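Local coordinates for protein peptidyl-prolyl cis-trans isomerase cyclophilin-type (Toxoplasma gondii, PDB 3BO7) that probably catalyses the cis-trans isomerisation of peptide bonds before proline and so speeds protein folding, and is seen here bound to cyclosporin A, at residues M26-L37 with S81-E92; C51-R61 with S117-C126. All coordinates share one frame; numbering follows the deposited sequence.

How the contacts relate
Contact 1 joins helix 28-39 to the long loop between strands 56-59 and 104-107, while contact 2 pairs strand 56-59 with strand 119-122 inside the antiparallel sheet. Their centres are about 19 Å apart, on opposite sides of the chain's centre. Along the chain the segments alternate, 26-37, 51-61, 81-92, 117-126, so the chain returns to each contact in turn. They also touch: Leu37, which packs on Gly82 in contact 1, brings CD1 to 3.7 Å from Ser117 CB, and Phe34 turns inward, its CE1 3.9 Å from Phe119 CD2. Helix 28-39 thus bridges the loop and the barrel core, whereas contact 2 carries residues that meet the bound cyclosporin.

Contact 1 (M26-L37 with S81-E92); sequences MAPRACDSFLRL and SGFPGGAPFEDE. With SO4 (sulfate ion), chain I; EDO (1,2-ethanediol), chain N.
Arg29 lays its guanidinium over one face of the Phe83 ring, the planes only 18° apart and CZ 3.9 Å from the ring centroid, an off-centre cation-pi stack. Bends at its second and third torsions fold the chain back over the ring. Its NH1 donates at 2.8 Å to O2 of a sulfate, probably from the crystallisation liquor, and the same ion accepts the backbone N-H of Glu90. Ser33 lies against the opposite face of Phe83. Arg36, held side-on by Asp32 through NE and NH2, turns the face of its guanidinium, at 72° to the ring, onto the CD1 edge of Phe83.

At the start of the helix, Glu92 reaches two backbone N-H groups that have no partner in the preceding turn: OE2 takes Arg29 N at 2.9 Å through its syn lone pair, and OE1 takes Ala30 N at 3.0 Å. A glutamate suits this place because its negative charge would also be favoured by the helix dipole. One turn further on, Ser33 OG accepts a nearly straight bond from Gly82 N at 2.7 Å (174°). Gly82, lacking a side chain, lets the loop press against the helix, its CA 3.3 Å from Ser33 O, while Phe89 packs on Ala30. Residues 81-92 form no helix or strand of their own; the Glu92 carboxylate and the Gly82 N-H bond them to helix 28-39 instead.

Contact 2 (C51-R61 with S117-C126); sequences CIRNFMIQGGR and SEFFITFKSC. With SO4 (sulfate ion), chain L.
Phe123, Glu118 and Phe55 bury the most surface, towards the two ends of an antiparallel strand pair. Phe123 pushes its ring into the turn between strands 48-52 and 56-59. With CG anti to the carbonyl carbon (chi1 -65°), the ring brings CZ to 3.6 Å from Ile57 CB, and its edge meets Cys51 SG and Ile52 O. A large flat apolar ring suits this buried corner, where Leu146 of helix 143-149 also packs on it. Phe123 N donates to Phe55 O at 2.8 Å. A classic beta bulge sets Phe55 and Met56 opposite the single residue Ile52; the Phe55 ring offers its edge to Cys126 CB and one face to Met56 CG.

Between the ends, Ile57 and Ile121 exchange backbone bonds, as do Gly59 and Phe119. Gly60, whose positive phi favours glycine, leaves room for the Phe119 ring, one face of which lies over Gly59 C.

Glu118 stretches out between Arg61 and the Gln58 amide, where an acid suits a cation and an N-H donor. OE2 receives Arg61 NH1 at 2.9 Å in a nearly straight salt bridge (165°) in the guanidinium plane; OE1 is 2.7 Å from Gln58 NE2 in a weak, bent bond. Arg61 NE turns to a sulfate, probably from the crystallisation liquor. Gln58 is held through OE1 by Arg50, and NE2 also donates to the backbone of the bound peptide. Phe55, Gln58, Glu118 and Phe120 pack on modified side chains of that peptide, so these paired strands supply part of the cyclosporin-binding surface typical of the cyclophilin beta-barrel.

Contact 1 (M26-L37 with S81-E92)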
loop_
_atom_site.group_PDB
_atom_site.type_symbol
_atom_site.label_atom_id
_atom_site.label_comp_id
_atom_site.label_asym_id
_atom_site.label_seq_id
_atom_site.Cartn_x
_atom_site.Cartn_y
_atom_site.Cartn_z
ATOM N N MET A 26 4.586 -11.159 -10.879
ATOM C CA MET A 26 3.296 -10.941 -11.542
ATOM C C MET A 26 2.951 -9.455 -11.683
ATOM O O MET A 26 2.147 -9.078 -12.536
ATOM C CB MET A 26 2.175 -11.670 -10.793
ATOM C CG MET A 26 2.221 -13.186 -10.917
ATOM S SD MET A 26 0.992 -14.042 -9.906
ATOM C CE MET A 26 1.763 -14.061 -8.293
ATOM N N ALA A 27 3.552 -8.620 -10.839
ATOM C CA ALA A 27 3.373 -7.170 -10.914
ATOM C C ALA A 27 4.709 -6.423 -10.754
ATOM O O ALA A 27 4.854 -5.608 -9.842
ATOM C CB ALA A 27 2.328 -6.690 -9.882
ATOM N N PRO A 28 5.678 -6.694 -11.657
ATOM C CA PRO A 28 7.039 -6.146 -11.584
ATOM C C PRO A 28 7.136 -4.625 -11.495
ATOM O O PRO A 28 7.927 -4.114 -10.703
ATOM C CB PRO A 28 7.698 -6.643 -12.885
ATOM C CG PRO A 28 6.565 -7.121 -13.754
ATOM C CD PRO A 28 5.522 -7.584 -12.828
ATOM N N ARG A 29 6.346 -3.904 -12.287
ATOM C CA ARG A 29 6.451 -2.434 -12.332
ATOM C C ARG A 29 6.009 -1.783 -11.025
ATOM O O ARG A 29 6.645 -0.837 -10.545
ATOM C CB ARG A 29 5.654 -1.873 -13.509
ATOM C CG ARG A 29 6.168 -2.327 -14.863
ATOM C CD ARG A 29 6.845 -1.188 -15.604
ATOM N NE ARG A 29 8.272 -1.081 -15.337
ATOM C CZ ARG A 29 8.996 0.017 -15.555
ATOM N NH1 ARG A 29 8.423 1.122 -16.023
ATOM N NH2 ARG A 29 10.297 0.009 -15.279
ATOM N N ALA A 30 4.928 -2.303 -10.447
ATOM C CA ALA A 30 4.410 -1.791 -9.184
ATOM C C ALA A 30 5.353 -2.096 -8.020
ATOM O O ALA A 30 5.525 -1.273 -7.123
ATOM C CB ALA A 30 2.998 -2.335 -8.919
ATOM N N CYS A 31 5.966 -3.278 -8.043
ATOM C CA CYS A 31 6.921 -3.681 -7.010
ATOM C C CYS A 31 8.195 -2.865 -7.120
ATOM O O CYS A 31 8.697 -2.342 -6.120
ATOM C CB CYS A 31 7.229 -5.163 -7.122
ATOM S SG CYS A 31 5.819 -6.178 -6.738
ATOM N N ASP A 32 8.691 -2.735 -8.346
ATOM C CA ASP A 32 9.871 -1.921 -8.630
ATOM C C ASP A 32 9.701 -0.471 -8.182
ATOM O O ASP A 32 10.533 0.060 -7.442
ATOM C CB ASP A 32 10.197 -1.976 -10.117
ATOM C CG ASP A 32 11.619 -1.589 -10.410
ATOM O OD1 ASP A 32 12.375 -1.307 -9.450
ATOM O OD2 ASP A 32 11.985 -1.577 -11.607
ATOM N N SER A 33 8.613 0.160 -8.615
ATOM C CA SER A 33 8.289 1.524 -8.200
ATOM C C SER A 33 8.321 1.662 -6.686
ATOM O O SER A 33 8.934 2.598 -6.154
ATOM C CB SER A 33 6.911 1.936 -8.729
ATOM O OG SER A 33 6.561 3.226 -8.263
ATOM N N PHE A 34 7.655 0.726 -6.004
ATOM C CA PHE A 34 7.482 0.778 -4.558
ATOM C C PHE A 34 8.839 0.709 -3.856
ATOM O O PHE A 34 9.109 1.483 -2.928
ATOM C CB PHE A 34 6.568 -0.369 -4.105
ATOM C CG PHE A 34 6.088 -0.250 -2.678
ATOM C CD1 PHE A 34 4.935 0.468 -2.375
ATOM C CD2 PHE A 34 6.787 -0.856 -1.636
ATOM C CE1 PHE A 34 4.477 0.579 -1.053
ATOM C CE2 PHE A 34 6.338 -0.742 -0.308
ATOM C CZ PHE A 34 5.181 -0.021 -0.024
ATOM N N LEU A 35 9.685 -0.215 -4.326
ATOM C CA LEU A 35 11.013 -0.456 -3.768
ATOM C C LEU A 35 11.954 0.695 -4.068
ATOM O O LEU A 35 12.772 1.067 -3.225
ATOM C CB LEU A 35 11.584 -1.806 -4.252
ATOM C CG LEU A 35 10.860 -3.062 -3.721
ATOM C CD1 LEU A 35 11.211 -4.316 -4.517
ATOM C CD2 LEU A 35 11.115 -3.296 -2.232
ATOM N N ARG A 36 11.828 1.277 -5.254
ATOM C CA ARG A 36 12.581 2.500 -5.568
ATOM C C ARG A 36 12.221 3.659 -4.629
ATOM O O ARG A 36 13.086 4.472 -4.291
ATOM C CB ARG A 36 12.414 2.907 -7.032
ATOM C CG ARG A 36 13.110 1.966 -8.016
ATOM C CD ARG A 36 13.064 2.489 -9.428
ATOM N NE ARG A 36 13.138 1.418 -10.418
ATOM C CZ ARG A 36 13.563 1.585 -11.668
ATOM N NH1 ARG A 36 13.971 2.779 -12.072
ATOM N NH2 ARG A 36 13.592 0.561 -12.518
ATOM N N LEU A 37 10.962 3.708 -4.190
ATOM C CA LEU A 37 10.485 4.728 -3.248
ATOM C C LEU A 37 10.929 4.419 -1.826
ATOM O O LEU A 37 11.323 5.328 -1.090
ATOM C CB LEU A 37 8.954 4.866 -3.303
ATOM C CG LEU A 37 8.305 5.500 -4.540
ATOM C CD1 LEU A 37 6.796 5.376 -4.462
ATOM C CD2 LEU A 37 8.714 6.950 -4.705
ATOM N N SER A 81 5.537 8.156 -8.706
ATOM C CA SER A 81 5.989 6.776 -8.722
ATOM C C SER A 81 7.489 6.745 -8.406
ATOM O O SER A 81 8.133 7.795 -8.334
ATOM C CB SER A 81 5.702 6.129 -10.072
ATOM O OG SER A 81 6.523 6.677 -11.079
ATOM N N GLY A 82 8.037 5.543 -8.227
ATOM C CA GLY A 82 9.460 5.373 -7.952
ATOM C C GLY A 82 10.395 5.518 -9.145
ATOM O O GLY A 82 11.605 5.573 -8.966
ATOM N N PHE A 83 9.840 5.568 -10.355
ATOM C CA PHE A 83 10.619 5.682 -11.592
ATOM C C PHE A 83 11.152 7.105 -11.845
ATOM O O PHE A 83 10.592 8.069 -11.329
ATOM C CB PHE A 83 9.781 5.184 -12.774
ATOM C CG PHE A 83 9.286 3.753 -12.610
ATOM C CD1 PHE A 83 10.189 2.687 -12.550
ATOM C CD2 PHE A 83 7.921 3.478 -12.521
ATOM C CE1 PHE A 83 9.739 1.369 -12.391
ATOM C CE2 PHE A 83 7.460 2.164 -12.372
ATOM C CZ PHE A 83 8.375 1.105 -12.308
ATOM N N PRO A 84 12.269 7.244 -12.598
ATOM C CA PRO A 84 12.739 8.600 -12.960
ATOM C C PRO A 84 11.680 9.454 -13.657
ATOM O O PRO A 84 11.094 9.034 -14.651
ATOM C CB PRO A 84 13.925 8.340 -13.909
ATOM C CG PRO A 84 13.877 6.882 -14.254
ATOM C CD PRO A 84 13.193 6.202 -13.091
ATOM N N GLY A 85 11.444 10.646 -13.127
ATOM C CA GLY A 85 10.424 11.534 -13.672
ATOM C C GLY A 85 9.146 11.482 -12.856
ATOM O O GLY A 85 8.379 12.444 -12.842
ATOM N N GLY A 86 8.915 10.354 -12.184
ATOM C CA GLY A 86 7.768 10.186 -11.291
ATOM C C GLY A 86 6.414 10.025 -11.961
ATOM O O GLY A 86 5.396 10.155 -11.309
ATOM N N ALA A 87 6.392 9.725 -13.257
ATOM C CA ALA A 87 5.137 9.620 -14.002
ATOM C C ALA A 87 4.329 8.394 -13.554
ATOM O O ALA A 87 4.911 7.439 -13.042
ATOM C CB ALA A 87 5.416 9.563 -15.490
ATOM N N PRO A 88 2.987 8.419 -13.731
ATOM C CA PRO A 88 2.185 7.235 -13.415
ATOM C C PRO A 88 2.547 6.052 -14.285
ATOM O O PRO A 88 3.006 6.236 -15.408
ATOM C CB PRO A 88 0.748 7.687 -13.711
ATOM C CG PRO A 88 0.892 8.853 -14.611
ATOM C CD PRO A 88 2.140 9.538 -14.192
ATOM N N PHE A 89 2.338 4.843 -13.769
ATOM C CA PHE A 89 2.608 3.642 -14.547
ATOM C C PHE A 89 1.347 2.811 -14.759
ATOM O O PHE A 89 0.344 2.974 -14.048
ATOM C CB PHE A 89 3.763 2.809 -13.947
ATOM C CG PHE A 89 3.543 2.389 -12.526
ATOM C CD1 PHE A 89 2.906 1.178 -12.227
ATOM C CD2 PHE A 89 3.971 3.190 -11.485
ATOM C CE1 PHE A 89 2.699 0.788 -10.911
ATOM C CE2 PHE A 89 3.770 2.806 -10.170
ATOM C CZ PHE A 89 3.134 1.603 -9.878
ATOM N N GLU A 90 1.411 1.935 -15.758
ATOM C CA GLU A 90 0.272 1.147 -16.192
ATOM C C GLU A 90 -0.127 0.069 -15.189
ATOM O O GLU A 90 0.674 -0.367 -14.351
ATOM C CB GLU A 90 0.545 0.534 -17.563
ATOM C CG GLU A 90 0.639 1.571 -18.686
ATOM C CD GLU A 90 0.770 0.955 -20.075
ATOM O OE1 GLU A 90 0.925 1.725 -21.062
ATOM O OE2 GLU A 90 0.710 -0.293 -20.186
ATOM N N ASP A 91 -1.382 -0.340 -15.273
ATOM C CA ASP A 91 -1.911 -1.379 -14.414
ATOM C C ASP A 91 -1.309 -2.734 -14.774
ATOM O O ASP A 91 -0.877 -2.959 -15.915
ATOM C CB ASP A 91 -3.439 -1.429 -14.526
ATOM C CG ASP A 91 -4.112 -0.172 -13.985
ATOM O OD1 ASP A 91 -3.707 0.321 -12.904
ATOM O OD2 ASP A 91 -5.058 0.317 -14.646
ATOM N N GLU A 92 -1.274 -3.624 -13.789
ATOM C CA GLU A 92 -0.799 -4.985 -13.988
ATOM C C GLU A 92 -1.739 -5.929 -13.270
ATOM O O GLU A 92 -1.833 -5.915 -12.041
ATOM C CB GLU A 92 0.613 -5.160 -13.453
ATOM C CG GLU A 92 1.660 -4.262 -14.096
ATOM C CD GLU A 92 2.932 -4.218 -13.287
ATOM O OE1 GLU A 92 2.910 -3.627 -12.173
ATOM O OE2 GLU A 92 3.950 -4.761 -13.768
HETATM S S SO4 I . 4.887 1.470 -17.377
HETATM O O1 SO4 I . 4.582 0.453 -16.385
HETATM O O2 SO4 I . 6.056 2.236 -16.958
HETATM O O3 SO4 I . 5.166 0.860 -18.681
HETATM O O4 SO4 I . 3.721 2.341 -17.515
HETATM C C1 EDO N . 13.132 2.291 -15.663
HETATM O O1 EDO N . 11.929 2.896 -16.152
HETATM C C2 EDO N . 14.239 3.339 -15.655
HETATM O O2 EDO N . 15.269 2.985 -14.720
#

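Contact 2 (C51-R61 with S117-C126)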
loop_
_atom_site.group_PDB
_atom_site.type_symbol
_atom_site.label_atom_id
_atom_site.label_comp_id
_atom_site.label_asym_id
_atom_site.label_seq_id
_atom_site.Cartn_x
_atom_site.Cartn_y
_atom_site.Cartn_z
ATOM N N CYS A 51 -9.588 4.593 6.421
ATOM C CA CYS A 51 -9.747 3.299 7.083
ATOM C C CYS A 51 -11.226 2.974 7.214
ATOM O O CYS A 51 -11.962 3.659 7.939
ATOM C CB CYS A 51 -9.069 3.322 8.464
ATOM S SG CYS A 51 -9.131 1.769 9.395
ATOM N N ILE A 52 -11.657 1.937 6.499
ATOM C CA ILE A 52 -13.048 1.509 6.515
ATOM C C ILE A 52 -13.170 0.053 6.973
ATOM O O ILE A 52 -12.726 -0.873 6.280
ATOM C CB ILE A 52 -13.739 1.752 5.139
ATOM C CG1 ILE A 52 -13.696 3.257 4.799
ATOM C CG2 ILE A 52 -15.177 1.208 5.145
ATOM C CD1 ILE A 52 -14.088 3.624 3.382
ATOM N N ARG A 53 -13.757 -0.114 8.162
ATOM C CA ARG A 53 -14.049 -1.425 8.749
ATOM C C ARG A 53 -14.658 -2.344 7.701
ATOM O O ARG A 53 -15.529 -1.922 6.928
ATOM C CB ARG A 53 -15.019 -1.266 9.931
ATOM C CG ARG A 53 -15.458 -2.568 10.615
ATOM C CD ARG A 53 -16.612 -2.312 11.581
ATOM N NE ARG A 53 -17.073 -3.530 12.250
ATOM C CZ ARG A 53 -18.177 -4.203 11.926
ATOM N NH1 ARG A 53 -18.951 -3.786 10.930
ATOM N NH2 ARG A 53 -18.512 -5.298 12.601
ATOM N N ASN A 54 -14.197 -3.595 7.680
ATOM C CA ASN A 54 -14.691 -4.615 6.732
ATOM C C ASN A 54 -14.379 -4.349 5.254
ATOM O O ASN A 54 -15.008 -4.927 4.364
ATOM C CB ASN A 54 -16.196 -4.846 6.912
ATOM C CG ASN A 54 -16.518 -5.616 8.169
ATOM O OD1 ASN A 54 -17.483 -5.303 8.864
ATOM N ND2 ASN A 54 -15.711 -6.629 8.472
ATOM N N PHE A 55 -13.407 -3.480 5.003
ATOM C CA PHE A 55 -13.027 -3.158 3.642
ATOM C C PHE A 55 -11.507 -3.095 3.514
ATOM O O PHE A 55 -10.885 -4.087 3.125
ATOM C CB PHE A 55 -13.752 -1.879 3.157
ATOM C CG PHE A 55 -13.388 -1.448 1.759
ATOM C CD1 PHE A 55 -13.090 -2.389 0.767
ATOM C CD2 PHE A 55 -13.368 -0.092 1.427
ATOM C CE1 PHE A 55 -12.750 -1.985 -0.514
ATOM C CE2 PHE A 55 -13.035 0.321 0.147
ATOM C CZ PHE A 55 -12.720 -0.626 -0.825
ATOM N N MET A 56 -10.912 -1.958 3.855
ATOM C CA MET A 56 -9.463 -1.770 3.709
ATOM C C MET A 56 -8.973 -0.553 4.484
ATOM O O MET A 56 -9.769 0.252 4.968
ATOM C CB MET A 56 -9.072 -1.645 2.227
ATOM C CG MET A 56 -9.786 -0.507 1.492
ATOM S SD MET A 56 -8.936 1.069 1.622
ATOM C CE MET A 56 -10.235 2.108 2.298
ATOM N N ILE A 57 -7.650 -0.447 4.599
ATOM C CA ILE A 57 -6.981 0.753 5.067
ATOM C C ILE A 57 -6.053 1.221 3.944
ATOM O O ILE A 57 -5.430 0.400 3.265
ATOM C CB ILE A 57 -6.231 0.519 6.415
ATOM C CG1 ILE A 57 -5.796 1.843 7.036
ATOM C CG2 ILE A 57 -5.065 -0.479 6.266
ATOM C CD1 ILE A 57 -5.338 1.731 8.505
ATOM N N GLN A 58 -5.977 2.538 3.755
ATOM C CA GLN A 58 -5.291 3.148 2.625
ATOM C C GLN A 58 -4.166 4.066 3.091
ATOM O O GLN A 58 -4.354 4.833 4.033
ATOM C CB GLN A 58 -6.306 3.928 1.782
ATOM C CG GLN A 58 -5.767 4.507 0.481
ATOM C CD GLN A 58 -6.808 5.334 -0.275
ATOM O OE1 GLN A 58 -8.006 5.294 0.031
ATOM N NE2 GLN A 58 -6.348 6.084 -1.274
ATOM N N GLY A 59 -3.007 3.983 2.428
ATOM C CA GLY A 59 -1.840 4.823 2.751
ATOM C C GLY A 59 -1.033 5.256 1.535
ATOM O O GLY A 59 -1.497 5.148 0.406
ATOM N N GLY A 60 0.165 5.779 1.771
ATOM C CA GLY A 60 1.112 6.109 0.702
ATOM C C GLY A 60 1.002 7.478 0.055
ATOM O O GLY A 60 1.655 7.738 -0.959
ATOM N N ARG A 61 0.176 8.354 0.622
ATOM C CA ARG A 61 -0.029 9.682 0.052
ATOM C C ARG A 61 1.034 10.687 0.517
ATOM O O ARG A 61 1.064 11.080 1.683
ATOM C CB ARG A 61 -1.440 10.197 0.355
ATOM C CG ARG A 61 -1.754 11.507 -0.350
ATOM C CD ARG A 61 -3.242 11.767 -0.539
ATOM N NE ARG A 61 -3.435 13.057 -1.203
ATOM C CZ ARG A 61 -3.496 13.224 -2.524
ATOM N NH1 ARG A 61 -3.407 12.177 -3.341
ATOM N NH2 ARG A 61 -3.656 14.441 -3.029
ATOM N N SER A 117 1.911 6.132 -5.887
ATOM C CA SER A 117 2.435 5.632 -4.613
ATOM C C SER A 117 1.396 5.174 -3.577
ATOM O O SER A 117 1.742 4.501 -2.617
ATOM C CB SER A 117 3.372 6.666 -3.991
ATOM O OG SER A 117 2.648 7.706 -3.365
ATOM N N GLU A 118 0.133 5.542 -3.770
ATOM C CA GLU A 118 -0.919 5.196 -2.812
ATOM C C GLU A 118 -1.351 3.747 -2.950
ATOM O O GLU A 118 -1.496 3.228 -4.060
ATOM C CB GLU A 118 -2.126 6.124 -2.944
ATOM C CG GLU A 118 -1.953 7.416 -2.213
ATOM C CD GLU A 118 -3.235 8.241 -2.134
ATOM O OE1 GLU A 118 -4.215 7.798 -1.480
ATOM O OE2 GLU A 118 -3.241 9.357 -2.709
ATOM N N PHE A 119 -1.579 3.106 -1.810
ATOM C CA PHE A 119 -1.883 1.691 -1.790
ATOM C C PHE A 119 -2.900 1.404 -0.705
ATOM O O PHE A 119 -3.182 2.250 0.130
ATOM C CB PHE A 119 -0.597 0.881 -1.560
ATOM C CG PHE A 119 0.102 1.226 -0.277
ATOM C CD1 PHE A 119 -0.207 0.544 0.906
ATOM C CD2 PHE A 119 1.036 2.264 -0.235
ATOM C CE1 PHE A 119 0.416 0.879 2.099
ATOM C CE2 PHE A 119 1.662 2.610 0.960
ATOM C CZ PHE A 119 1.358 1.913 2.122
ATOM N N PHE A 120 -3.456 0.199 -0.730
ATOM C CA PHE A 120 -4.327 -0.253 0.347
ATOM C C PHE A 120 -4.048 -1.692 0.742
ATOM O O PHE A 120 -3.492 -2.480 -0.031
ATOM C CB PHE A 120 -5.810 -0.055 0.007
ATOM C CG PHE A 120 -6.277 -0.763 -1.237
ATOM C CD1 PHE A 120 -7.086 -1.892 -1.144
ATOM C CD2 PHE A 120 -5.960 -0.276 -2.498
ATOM C CE1 PHE A 120 -7.555 -2.536 -2.292
ATOM C CE2 PHE A 120 -6.415 -0.911 -3.644
ATOM C CZ PHE A 120 -7.224 -2.042 -3.542
ATOM N N ILE A 121 -4.424 -2.020 1.967
ATOM C CA ILE A 121 -4.385 -3.403 2.414
ATOM C C ILE A 121 -5.792 -3.799 2.825
ATOM O O ILE A 121 -6.454 -3.085 3.594
ATOM C CB ILE A 121 -3.360 -3.621 3.549
ATOM C CG1 ILE A 121 -2.001 -3.030 3.146
ATOM C CG2 ILE A 121 -3.219 -5.106 3.853
ATOM C CD1 ILE A 121 -0.966 -2.988 4.242
ATOM N N THR A 122 -6.263 -4.920 2.292
ATOM C CA THR A 122 -7.634 -5.349 2.536
ATOM C C THR A 122 -7.831 -5.861 3.957
ATOM O O THR A 122 -6.931 -6.479 4.529
ATOM C CB THR A 122 -8.091 -6.441 1.541
ATOM O OG1 THR A 122 -7.470 -7.695 1.866
ATOM C CG2 THR A 122 -7.761 -6.044 0.104
ATOM N N PHE A 123 -9.008 -5.590 4.516
ATOM C CA PHE A 123 -9.468 -6.253 5.734
ATOM C C PHE A 123 -10.283 -7.505 5.376
ATOM O O PHE A 123 -10.297 -8.488 6.130
ATOM C CB PHE A 123 -10.300 -5.294 6.608
ATOM C CG PHE A 123 -9.510 -4.123 7.169
ATOM C CD1 PHE A 123 -8.257 -4.314 7.758
ATOM C CD2 PHE A 123 -10.037 -2.844 7.144
ATOM C CE1 PHE A 123 -7.539 -3.239 8.284
ATOM C CE2 PHE A 123 -9.333 -1.770 7.673
ATOM C CZ PHE A 123 -8.077 -1.967 8.237
ATOM N N LYS A 124 -10.965 -7.450 4.230
ATOM C CA LYS A 124 -11.709 -8.597 3.709
ATOM C C LYS A 124 -11.852 -8.508 2.197
ATOM O O LYS A 124 -11.418 -7.534 1.581
ATOM C CB LYS A 124 -13.085 -8.736 4.381
ATOM C CG LYS A 124 -13.775 -10.092 4.122
ATOM C CD LYS A 124 -12.840 -11.297 4.363
ATOM C CE LYS A 124 -13.326 -12.544 3.633
ATOM N NZ LYS A 124 -12.370 -13.675 3.775
ATOM N N SER A 125 -12.421 -9.549 1.597
ATOM C CA SER A 125 -12.629 -9.606 0.165
ATOM C C SER A 125 -13.332 -8.370 -0.376
ATOM O O SER A 125 -14.239 -7.820 0.260
ATOM C CB SER A 125 -13.418 -10.855 -0.186
ATOM O OG SER A 125 -12.637 -11.990 0.104
ATOM N N CYS A 126 -12.884 -7.942 -1.551
ATOM C CA CYS A 126 -13.463 -6.819 -2.284
ATOM C C CYS A 126 -13.126 -7.039 -3.750
ATOM O O CYS A 126 -12.442 -6.231 -4.377
ATOM C CB CYS A 126 -12.913 -5.471 -1.781
ATOM S SG CYS A 126 -11.128 -5.442 -1.452
HETATM S S SO4 L . -4.395 16.644 -0.001
HETATM O O1 SO4 L . -4.081 15.240 0.258
HETATM O O2 SO4 L . -4.749 17.303 1.253
HETATM O O3 SO4 L . -3.264 17.344 -0.604
HETATM O O4 SO4 L . -5.526 16.694 -0.920
#